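Local coordinates for protein GTP cyclohydrolase 1 type 2 homolog (Escherichia coli, Escherichia coli O157:H7, PDB 1NMP) that belongs to the NIF3 family of metal-binding proteins, forms a toroidal homohexamer, and may take part in degrading radiation-damaged nucleotides, at residues L27-K32 against K84-N89; I38-T43 against L236-I241. One frame throughout, in Å; residues are numbered along the deposited sequence.

Contact 1 of 2, residues L27-K32 against K84-N89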
loop_
_atom_site.group_PDB
_atom_site.type_symbol
_atom_site.label_atom_id
_atom_site.label_comp_id
_atom_site.label_asym_id
_atom_site.label_seq_id
_atom_site.Cartn_x
_atom_site.Cartn_y
_atom_site.Cartn_z
ATOM N N LEU A 27 -31.268 -13.225 37.270
ATOM C CA LEU A 27 -29.945 -13.538 37.870
ATOM C C LEU A 27 -29.512 -14.827 37.227
ATOM O O LEU A 27 -30.172 -15.863 37.416
ATOM C CB LEU A 27 -30.067 -13.735 39.372
ATOM C CG LEU A 27 -29.028 -13.222 40.356
ATOM C CD1 LEU A 27 -29.111 -14.117 41.562
ATOM C CD2 LEU A 27 -27.668 -13.206 39.883
ATOM N N GLN A 28 -28.407 -14.793 36.473
ATOM C CA GLN A 28 -27.921 -16.023 35.768
ATOM C C GLN A 28 -26.811 -16.738 36.558
ATOM O O GLN A 28 -26.653 -17.991 36.546
ATOM C CB GLN A 28 -27.430 -15.657 34.358
ATOM C CG GLN A 28 -28.551 -15.457 33.358
ATOM C CD GLN A 28 -28.029 -15.070 32.030
ATOM O OE1 GLN A 28 -26.834 -15.234 31.771
ATOM N NE2 GLN A 28 -28.915 -14.567 31.138
ATOM N N VAL A 29 -26.011 -15.930 37.243
ATOM C CA VAL A 29 -24.963 -16.481 38.059
ATOM C C VAL A 29 -24.967 -15.725 39.389
ATOM O O VAL A 29 -24.731 -14.485 39.437
ATOM C CB VAL A 29 -23.621 -16.342 37.355
ATOM C CG1 VAL A 29 -22.509 -17.125 38.170
ATOM C CG2 VAL A 29 -23.761 -16.901 35.879
ATOM N N GLU A 30 -25.237 -16.471 40.464
ATOM C CA GLU A 30 -25.286 -15.878 41.799
ATOM C C GLU A 30 -23.893 -15.622 42.372
ATOM O O GLU A 30 -23.024 -16.509 42.293
ATOM C CB GLU A 30 -26.040 -16.786 42.761
ATOM C CG GLU A 30 -26.094 -16.245 44.238
ATOM C CD GLU A 30 -26.867 -17.207 45.151
ATOM O OE1 GLU A 30 -27.019 -16.962 46.376
ATOM O OE2 GLU A 30 -27.337 -18.229 44.605
ATOM N N GLY A 31 -23.705 -14.423 42.953
ATOM C CA GLY A 31 -22.444 -14.017 43.571
ATOM C C GLY A 31 -22.766 -13.527 44.993
ATOM O O GLY A 31 -23.724 -14.009 45.606
ATOM N N LYS A 32 -21.989 -12.581 45.535
ATOM C CA LYS A 32 -22.263 -12.071 46.899
ATOM C C LYS A 32 -23.686 -11.526 47.010
ATOM O O LYS A 32 -24.337 -11.104 45.998
ATOM C CB LYS A 32 -21.247 -10.966 47.313
ATOM C CG LYS A 32 -21.400 -9.632 46.641
ATOM C CD LYS A 32 -20.212 -8.754 46.950
ATOM C CE LYS A 32 -19.129 -9.141 45.961
ATOM N NZ LYS A 32 -18.324 -7.913 45.583
ATOM N N LYS A 84 -15.450 -18.704 35.718
ATOM C CA LYS A 84 -14.495 -18.645 36.793
ATOM C C LYS A 84 -14.286 -17.215 37.218
ATOM O O LYS A 84 -14.147 -16.971 38.417
ATOM C CB LYS A 84 -13.166 -19.259 36.362
ATOM C CG LYS A 84 -12.043 -19.015 37.359
ATOM C CD LYS A 84 -10.746 -19.749 36.926
ATOM C CE LYS A 84 -9.659 -19.543 37.984
ATOM N NZ LYS A 84 -8.320 -20.183 37.599
ATOM N N THR A 85 -14.228 -16.248 36.282
ATOM C CA THR A 85 -13.993 -14.831 36.696
ATOM C C THR A 85 -15.169 -14.318 37.567
ATOM O O THR A 85 -14.976 -13.568 38.525
ATOM C CB THR A 85 -13.747 -13.919 35.423
ATOM O OG1 THR A 85 -12.630 -14.472 34.675
ATOM C CG2 THR A 85 -13.401 -12.433 35.823
ATOM N N LEU A 86 -16.390 -14.724 37.238
ATOM C CA LEU A 86 -17.560 -14.375 38.070
ATOM C C LEU A 86 -17.629 -15.167 39.416
ATOM O O LEU A 86 -17.821 -14.543 40.493
ATOM C CB LEU A 86 -18.927 -14.656 37.341
ATOM C CG LEU A 86 -19.169 -13.770 36.093
ATOM C CD1 LEU A 86 -20.081 -14.466 35.043
ATOM C CD2 LEU A 86 -19.784 -12.447 36.566
ATOM N N LEU A 87 -17.487 -16.505 39.405
ATOM C CA LEU A 87 -17.711 -17.174 40.666
ATOM C C LEU A 87 -16.582 -16.915 41.639
ATOM O O LEU A 87 -16.849 -16.580 42.817
ATOM C CB LEU A 87 -17.927 -18.644 40.420
ATOM C CG LEU A 87 -19.123 -18.988 39.517
ATOM C CD1 LEU A 87 -19.084 -20.500 39.176
ATOM C CD2 LEU A 87 -20.387 -18.656 40.237
ATOM N N ALA A 88 -15.331 -16.945 41.170
ATOM C CA ALA A 88 -14.186 -16.737 42.056
ATOM C C ALA A 88 -14.170 -15.363 42.694
ATOM O O ALA A 88 -13.525 -15.165 43.730
ATOM C CB ALA A 88 -12.823 -16.945 41.275
ATOM N N ASN A 89 -14.836 -14.399 42.067
ATOM C CA ASN A 89 -14.867 -13.005 42.621
ATOM C C ASN A 89 -16.181 -12.611 43.257
ATOM O O ASN A 89 -16.367 -11.449 43.660
ATOM C CB ASN A 89 -14.602 -11.985 41.543
ATOM C CG ASN A 89 -13.249 -12.077 41.038
ATOM O OD1 ASN A 89 -12.294 -11.814 41.769
ATOM N ND2 ASN A 89 -13.112 -12.499 39.804
#
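Val29 and Leu87 form the centre of a contact that no hydrogen bond crosses. Val29 CG1 is modelled 3.3 Å from Leu87 CD2, a closeness that is doubtful at this resolution, and the two side chains meet at about a right angle. With CG1 anti to the backbone N (chi1 -172°), Val29 sends that methyl at the helix, where it also lies 4.4 Å from Leu86 CB. Leu87 CD2 also lies 4.0 Å from Glu30 O. Farther along, Lys32 lays its aliphatic CE 4.3 Å from Asn89 O. The last turn of helix 77-88 is fastened from within: Asn89 ND2 donates to Thr85 O in the carbonyl plane and on a lone pair, although the modelled length of 2.5 Å is doubtful. On the strand side, Gln28 and Val29 both face Leu93 in a classic beta bulge, on a strand that is outermost in the five-stranded sheet within this chain; Leu86 rests on Leu93 and on Leu49 of helix 46-54. Across the two segments the cohesion is thus van der Waals, with the backbone bond of Lys32 to Asp90 a polar tie just beyond the helix, while the polar ends of Gln28, Lys32 and Thr85 have partners outside, Asp58 in the case of Lys32 NZ.

Contact 2 of 2, residues I38-T43 against L236-I241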
loop_
_atom_site.group_PDB
_atom_site.type_symbol
_atom_site.label_atom_id
_atom_site.label_comp_id
_atom_site.label_asym_id
_atom_site.label_seq_id
_atom_site.Cartn_x
_atom_site.Cartn_y
_atom_site.Cartn_z
ATOM N N ILE A 38 -22.266 -1.715 40.321
ATOM C CA ILE A 38 -22.710 -2.454 39.129
ATOM C C ILE A 38 -22.033 -1.983 37.846
ATOM O O ILE A 38 -21.924 -0.741 37.637
ATOM C CB ILE A 38 -24.234 -2.265 38.852
ATOM C CG1 ILE A 38 -25.138 -2.946 39.904
ATOM C CG2 ILE A 38 -24.566 -3.030 37.555
ATOM C CD1 ILE A 38 -24.989 -2.454 41.311
ATOM N N VAL A 39 -21.583 -2.946 37.007
ATOM C CA VAL A 39 -20.957 -2.673 35.715
ATOM C C VAL A 39 -21.864 -3.302 34.694
ATOM O O VAL A 39 -22.301 -4.440 34.872
ATOM C CB VAL A 39 -19.529 -3.262 35.592
ATOM C CG1 VAL A 39 -19.159 -3.540 34.099
ATOM C CG2 VAL A 39 -18.542 -2.237 36.119
ATOM N N THR A 40 -22.192 -2.567 33.629
ATOM C CA THR A 40 -23.142 -3.117 32.644
ATOM C C THR A 40 -22.533 -2.993 31.247
ATOM O O THR A 40 -21.558 -2.259 31.040
ATOM C CB THR A 40 -24.499 -2.343 32.725
ATOM O OG1 THR A 40 -24.282 -0.985 32.321
ATOM C CG2 THR A 40 -24.976 -2.242 34.178
ATOM N N GLY A 41 -23.088 -3.728 30.296
ATOM C CA GLY A 41 -22.592 -3.643 28.929
ATOM C C GLY A 41 -23.507 -4.427 28.011
ATOM O O GLY A 41 -24.441 -5.103 28.491
ATOM N N VAL A 42 -23.245 -4.386 26.711
ATOM C CA VAL A 42 -24.088 -5.141 25.788
ATOM C C VAL A 42 -24.014 -6.687 25.972
ATOM O O VAL A 42 -25.053 -7.358 25.954
ATOM C CB VAL A 42 -23.749 -4.774 24.327
ATOM C CG1 VAL A 42 -24.558 -5.675 23.344
ATOM C CG2 VAL A 42 -24.043 -3.258 24.100
ATOM N N THR A 43 -22.815 -7.239 26.210
ATOM C CA THR A 43 -22.665 -8.700 26.306
ATOM C C THR A 43 -21.656 -9.025 27.362
ATOM O O THR A 43 -20.671 -8.301 27.495
ATOM C CB THR A 43 -22.174 -9.238 24.964
ATOM O OG1 THR A 43 -23.219 -8.999 24.004
ATOM C CG2 THR A 43 -21.802 -10.756 25.031
ATOM N N LEU A 236 -27.689 2.634 43.885
ATOM C CA LEU A 236 -26.666 1.811 43.241
ATOM C C LEU A 236 -25.722 2.679 42.382
ATOM O O LEU A 236 -26.121 3.704 41.836
ATOM C CB LEU A 236 -27.350 0.705 42.400
ATOM C CG LEU A 236 -28.148 -0.453 43.092
ATOM C CD1 LEU A 236 -29.158 -1.079 42.097
ATOM C CD2 LEU A 236 -27.178 -1.545 43.582
ATOM N N ASP A 237 -24.453 2.255 42.311
ATOM C CA ASP A 237 -23.393 2.907 41.549
ATOM C C ASP A 237 -23.215 2.092 40.265
ATOM O O ASP A 237 -22.403 1.175 40.229
ATOM C CB ASP A 237 -22.074 2.905 42.341
ATOM C CG ASP A 237 -20.866 3.107 41.426
ATOM O OD1 ASP A 237 -20.674 4.251 40.924
ATOM O OD2 ASP A 237 -20.118 2.099 41.163
ATOM N N VAL A 238 -23.960 2.450 39.208
ATOM C CA VAL A 238 -23.947 1.752 37.916
ATOM C C VAL A 238 -23.131 2.479 36.805
ATOM O O VAL A 238 -23.334 3.650 36.494
ATOM C CB VAL A 238 -25.424 1.556 37.469
ATOM C CG1 VAL A 238 -25.522 0.702 36.195
ATOM C CG2 VAL A 238 -26.237 0.919 38.637
ATOM N N THR A 239 -22.210 1.751 36.179
ATOM C CA THR A 239 -21.354 2.287 35.119
ATOM C C THR A 239 -21.594 1.404 33.852
ATOM O O THR A 239 -21.335 0.178 33.830
ATOM C CB THR A 239 -19.884 2.129 35.556
ATOM O OG1 THR A 239 -19.721 2.777 36.817
ATOM C CG2 THR A 239 -18.926 2.703 34.551
ATOM N N PHE A 240 -22.104 2.019 32.810
ATOM C CA PHE A 240 -22.313 1.329 31.568
ATOM C C PHE A 240 -20.952 1.331 30.825
ATOM O O PHE A 240 -20.360 2.420 30.635
ATOM C CB PHE A 240 -23.324 2.089 30.665
ATOM C CG PHE A 240 -23.252 1.642 29.178
ATOM C CD1 PHE A 240 -23.578 0.321 28.821
ATOM C CD2 PHE A 240 -22.803 2.526 28.146
ATOM C CE1 PHE A 240 -23.472 -0.138 27.469
ATOM C CE2 PHE A 240 -22.695 2.055 26.754
ATOM C CZ PHE A 240 -23.030 0.731 26.438
ATOM N N ILE A 241 -20.462 0.158 30.377
ATOM C CA ILE A 241 -19.239 0.178 29.614
ATOM C C ILE A 241 -19.487 -0.330 28.182
ATOM O O ILE A 241 -19.946 -1.488 27.963
ATOM C CB ILE A 241 -18.182 -0.658 30.254
ATOM C CG1 ILE A 241 -17.800 -0.084 31.627
ATOM C CG2 ILE A 241 -16.984 -0.669 29.326
ATOM C CD1 ILE A 241 -16.884 -0.977 32.489
HETATM O O HOH W 1 -20.596 -3.226 25.969
#
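Ile38 and Thr40 bond through their backbones to Asp237, Thr239 and Ile241, setting strand 38-41 beside strand 237-240 in parallel register. Ile38 N donates to Asp237 O at 2.9 Å, and Ile38 O takes the N-H of Thr239. Thr40 repeats the pattern two residues on, its N bonded to Thr239 O and its O accepting from Ile241 N at 2.7 Å in the straightest bond of the four (172° at the hydrogen). The strand directions diverge by 25°, the twist expected of a parallel pair.

On the face bearing Ile38, Thr40, Val238 and Phe240, Ile38 and Val238 run alongside in the same direction, while Thr40 CG2 meets Val238 CG1 at 3.6 Å. Leu236, just before the strand, comes in against Ile38 CD1; the modelled 3.3 Å to Leu236 CD2 is doubtful. A chi1 of 65° sets Thr40 OG1 at the edge of the Phe240 ring and in its plane; this hydroxyl also hydrogen-bonds Ser227 OG. Val39 CG1 meets Ile241 CD1 at 3.8 Å, the side chains slanting across each other. Where the chain turns at Val42, a water accepts from Val42 N and donates to Ile241 O.

Strand 38-41 thus delivers Val42 and Thr43 to the metal site, where Thr43 OG1 bonds His64 ND1, His64 being a probable metal ligand. Asn231 OD1 accepts from Val238 N. Helix 220-233 covers the Thr40 and Val238 face, and helix 46-54 packs on Val39 and Ile241. Strand 59-62 flanks strand 37-41 across from 237-240, which is outermost in this chain's sheet.

Within this chain, contacts 1 and 2 sit at the two margins of one mixed five-stranded sheet: strand 26-29 borders it in contact 1 and strand 237-240 in contact 2, with 92-95, 59-62 and 37-41 between. Their centres are 15 Å apart and their nearest atoms about 9 Å, so they do not touch. Helix 46-54 reaches both, meeting Leu86 and Asn89 in one and Val39 and Ile241 in the other. Contact 1 lies away from the metal site. Contact 2 runs toward it: the side chain of Val42 is about 7 Å from a bound magnesium ion and about 4 Å from those of His64 and Glu219, metal ligands inferred from relatives.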